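Lic11098 (Leptospira interrogans serogroup Icterohaemorrhagiae serovar copenhageni, PDB 4U08) is of unknown function but forms a leucine-rich repeat solenoid, is a possible virulence factor, and binds calcium and zinc ions in the crystal. Local coordinates at residues R23-S28 against G37-L42. Residues are numbered along the deposited sequence; the frame is centred on the assembly and turned at random.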
ATOM      1  N   ARG A  23      12.649  20.581  27.577  1.00 59.50           N
ATOM      2  CA  ARG A  23      11.376  20.149  26.986  1.00 58.15           C
ATOM      3  C   ARG A  23      11.639  19.201  25.821  1.00 58.47           C
ATOM      4  O   ARG A  23      10.882  18.252  25.606  1.00 58.36           O
ATOM      5  CB  ARG A  23      10.527  21.342  26.543  1.00 58.84           C
ATOM      6  CG  ARG A  23      10.138  22.267  27.689  1.00 71.79           C
ATOM      7  CD  ARG A  23       8.662  22.596  27.701  1.00 86.89           C
ATOM      8  NE  ARG A  23       7.885  21.564  28.386  1.00100.86           N
ATOM      9  CZ  ARG A  23       7.603  21.569  29.685  1.00119.83           C
ATOM     10  NH1 ARG A  23       8.043  22.550  30.465  1.00108.30           N
ATOM     11  NH2 ARG A  23       6.883  20.589  30.216  1.00109.04           N
ATOM     12  N   ILE A  24      12.723  19.458  25.078  1.00 51.83           N
ATOM     13  CA  ILE A  24      13.148  18.640  23.949  1.00 50.85           C
ATOM     14  C   ILE A  24      14.631  18.342  24.101  1.00 56.75           C
ATOM     15  O   ILE A  24      15.437  19.273  24.221  1.00 58.13           O
ATOM     16  CB  ILE A  24      12.847  19.302  22.560  1.00 52.26           C
ATOM     17  CG1 ILE A  24      11.339  19.593  22.358  1.00 51.86           C
ATOM     18  CG2 ILE A  24      13.425  18.459  21.410  1.00 51.51           C
ATOM     19  CD1 ILE A  24      11.032  20.651  21.261  1.00 60.31           C
ATOM     20  N   LEU A  25      14.989  17.054  24.068  1.00 52.49           N
ATOM     21  CA  LEU A  25      16.380  16.620  24.100  1.00 52.06           C
ATOM     22  C   LEU A  25      16.655  15.819  22.837  1.00 55.57           C
ATOM     23  O   LEU A  25      16.100  14.730  22.647  1.00 55.47           O
ATOM     24  CB  LEU A  25      16.734  15.828  25.379  1.00 51.97           C
ATOM     25  CG  LEU A  25      18.200  15.380  25.520  1.00 56.64           C
ATOM     26  CD1 LEU A  25      19.138  16.577  25.715  1.00 57.09           C
ATOM     27  CD2 LEU A  25      18.361  14.400  26.654  1.00 58.83           C
ATOM     28  N   ASN A  26      17.482  16.390  21.963  1.00 52.36           N
ATOM     29  CA  ASN A  26      17.843  15.793  20.689  1.00 53.32           C
ATOM     30  C   ASN A  26      19.266  15.259  20.729  1.00 58.64           C
ATOM     31  O   ASN A  26      20.217  16.027  20.604  1.00 58.18           O
ATOM     32  CB  ASN A  26      17.648  16.805  19.530  1.00 53.59           C
ATOM     33  CG  ASN A  26      17.753  16.219  18.130  1.00 72.96           C
ATOM     34  OD1 ASN A  26      17.487  16.895  17.135  1.00 72.83           O
ATOM     35  ND2 ASN A  26      18.156  14.969  17.999  1.00 56.57           N
ATOM     36  N   LEU A  27      19.406  13.933  20.850  1.00 56.30           N
ATOM     37  CA  LEU A  27      20.718  13.288  20.881  1.00 57.03           C
ATOM     38  C   LEU A  27      20.953  12.398  19.664  1.00 61.61           C
ATOM     39  O   LEU A  27      21.865  11.565  19.699  1.00 60.33           O
ATOM     40  CB  LEU A  27      20.921  12.486  22.190  1.00 57.41           C
ATOM     41  CG  LEU A  27      20.754  13.220  23.530  1.00 62.27           C
ATOM     42  CD1 LEU A  27      20.879  12.253  24.694  1.00 62.45           C
ATOM     43  CD2 LEU A  27      21.764  14.348  23.692  1.00 64.07           C
ATOM     44  N   SER A  28      20.149  12.573  18.581  1.00 59.91           N
ATOM     45  CA  SER A  28      20.283  11.752  17.371  1.00 61.01           C
ATOM     46  C   SER A  28      21.662  11.875  16.731  1.00 67.12           C
ATOM     47  O   SER A  28      22.269  12.945  16.795  1.00 66.96           O
ATOM     48  CB  SER A  28      19.229  12.087  16.312  1.00 66.34           C
ATOM     49  OG  SER A  28      17.987  12.609  16.737  1.00 82.14           O
ATOM     50  N   GLY A  37      21.560   7.056  33.451  1.00 71.70           N
ATOM     51  CA  GLY A  37      20.415   6.949  34.351  1.00 71.17           C
ATOM     52  C   GLY A  37      19.878   8.291  34.812  1.00 75.45           C
ATOM     53  O   GLY A  37      18.698   8.397  35.150  1.00 74.28           O
ATOM     54  N   GLU A  38      20.729   9.345  34.787  1.00 73.78           N
ATOM     55  CA  GLU A  38      20.357  10.716  35.177  1.00 74.62           C
ATOM     56  C   GLU A  38      19.311  11.340  34.228  1.00 79.01           C
ATOM     57  O   GLU A  38      18.840  12.448  34.490  1.00 78.86           O
ATOM     58  CB  GLU A  38      21.577  11.656  35.378  1.00 76.31           C
ATOM     59  CG  GLU A  38      22.942  11.118  34.961  1.00 90.40           C
ATOM     60  CD  GLU A  38      23.573  10.097  35.889  1.00112.53           C
ATOM     61  OE1 GLU A  38      23.744  10.403  37.093  1.00114.00           O
ATOM     62  OE2 GLU A  38      23.906   8.991  35.407  1.00103.58           O
ATOM     63  N   ILE A  39      18.907  10.601  33.160  1.00 74.65           N
ATOM     64  CA  ILE A  39      17.863  11.023  32.218  1.00 73.96           C
ATOM     65  C   ILE A  39      16.536  11.261  32.969  1.00 76.05           C
ATOM     66  O   ILE A  39      15.808  12.197  32.640  1.00 75.20           O
ATOM     67  CB  ILE A  39      17.721  10.036  31.012  1.00 77.33           C
ATOM     68  CG1 ILE A  39      16.839  10.620  29.886  1.00 77.92           C
ATOM     69  CG2 ILE A  39      17.250   8.629  31.425  1.00 77.57           C
ATOM     70  CD1 ILE A  39      17.559  11.495  28.919  1.00 84.31           C
ATOM     71  N   GLY A  40      16.299  10.452  34.007  1.00 71.78           N
ATOM     72  CA  GLY A  40      15.119  10.501  34.863  1.00 71.28           C
ATOM     73  C   GLY A  40      14.911  11.815  35.580  1.00 74.81           C
ATOM     74  O   GLY A  40      13.791  12.108  36.005  1.00 74.18           O
ATOM     75  N   LYS A  41      15.987  12.617  35.704  1.00 71.44           N
ATOM     76  CA  LYS A  41      15.941  13.924  36.358  1.00 71.84           C
ATOM     77  C   LYS A  41      15.210  14.978  35.509  1.00 76.04           C
ATOM     78  O   LYS A  41      14.657  15.922  36.078  1.00 76.18           O
ATOM     79  CB  LYS A  41      17.349  14.419  36.773  1.00 75.32           C
ATOM     80  CG  LYS A  41      18.267  13.401  37.493  1.00 97.95           C
ATOM     81  CD  LYS A  41      17.651  12.679  38.705  1.00111.87           C
ATOM     82  CE  LYS A  41      17.607  11.185  38.468  1.00125.43           C
ATOM     83  NZ  LYS A  41      16.904  10.465  39.560  1.00134.86           N
ATOM     84  N   LEU A  42      15.174  14.801  34.155  1.00 71.43           N
ATOM     85  CA  LEU A  42      14.498  15.720  33.224  1.00 70.00           C
ATOM     86  C   LEU A  42      12.975  15.509  33.305  1.00 71.37           C
ATOM     87  O   LEU A  42      12.364  14.980  32.376  1.00 70.59           O
ATOM     88  CB  LEU A  42      15.025  15.544  31.777  1.00 69.80           C
ATOM     89  CG  LEU A  42      16.549  15.507  31.558  1.00 74.10           C
ATOM     90  CD1 LEU A  42      16.877  15.214  30.115  1.00 74.14           C
ATOM     91  CD2 LEU A  42      17.223  16.811  31.979  1.00 76.13           C
TER
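Ile39 and Leu42 meet the same methyl of Leu25 across the interior of the leucine-rich repeat solenoid. Leu25 lies on strand 24-26, part of the parallel strand array. Residues 37-41 form a short 3-10 segment in the loop that leads to strand 47-49. Ile39 is the first residue of 37-42 to touch Leu25. Its side chain leaves the backbone at an angle to the strand, but its end comes nearer. CG1 lies anti to the backbone N (chi1 -168°), and the CD1 it carries comes to 3.8 Å from Leu25 CD2. The two side chains pass each other at a slant. Ile39 also touches Ile12 of helix 12-17. Three residues on, Leu42 points toward the strand and lies roughly at right angles to Leu25. Its CD1 approaches Leu25 CD2 to 3.9 Å. A backbone hydrogen bond from Leu42 N to Ile39 O, 3.1 Å long, links these two residues. On the strand side, Leu25 reaches inward with CG anti to its own N (chi1 -178°). It also packs on Tyr9, Ala15 of helix 12-17, Leu45 and Leu48. All three touching residues are buried. The contact is purely apolar, methyl against methyl, so van der Waals packing and exclusion of water probably join the strand to the 3-10 segment and Leu42.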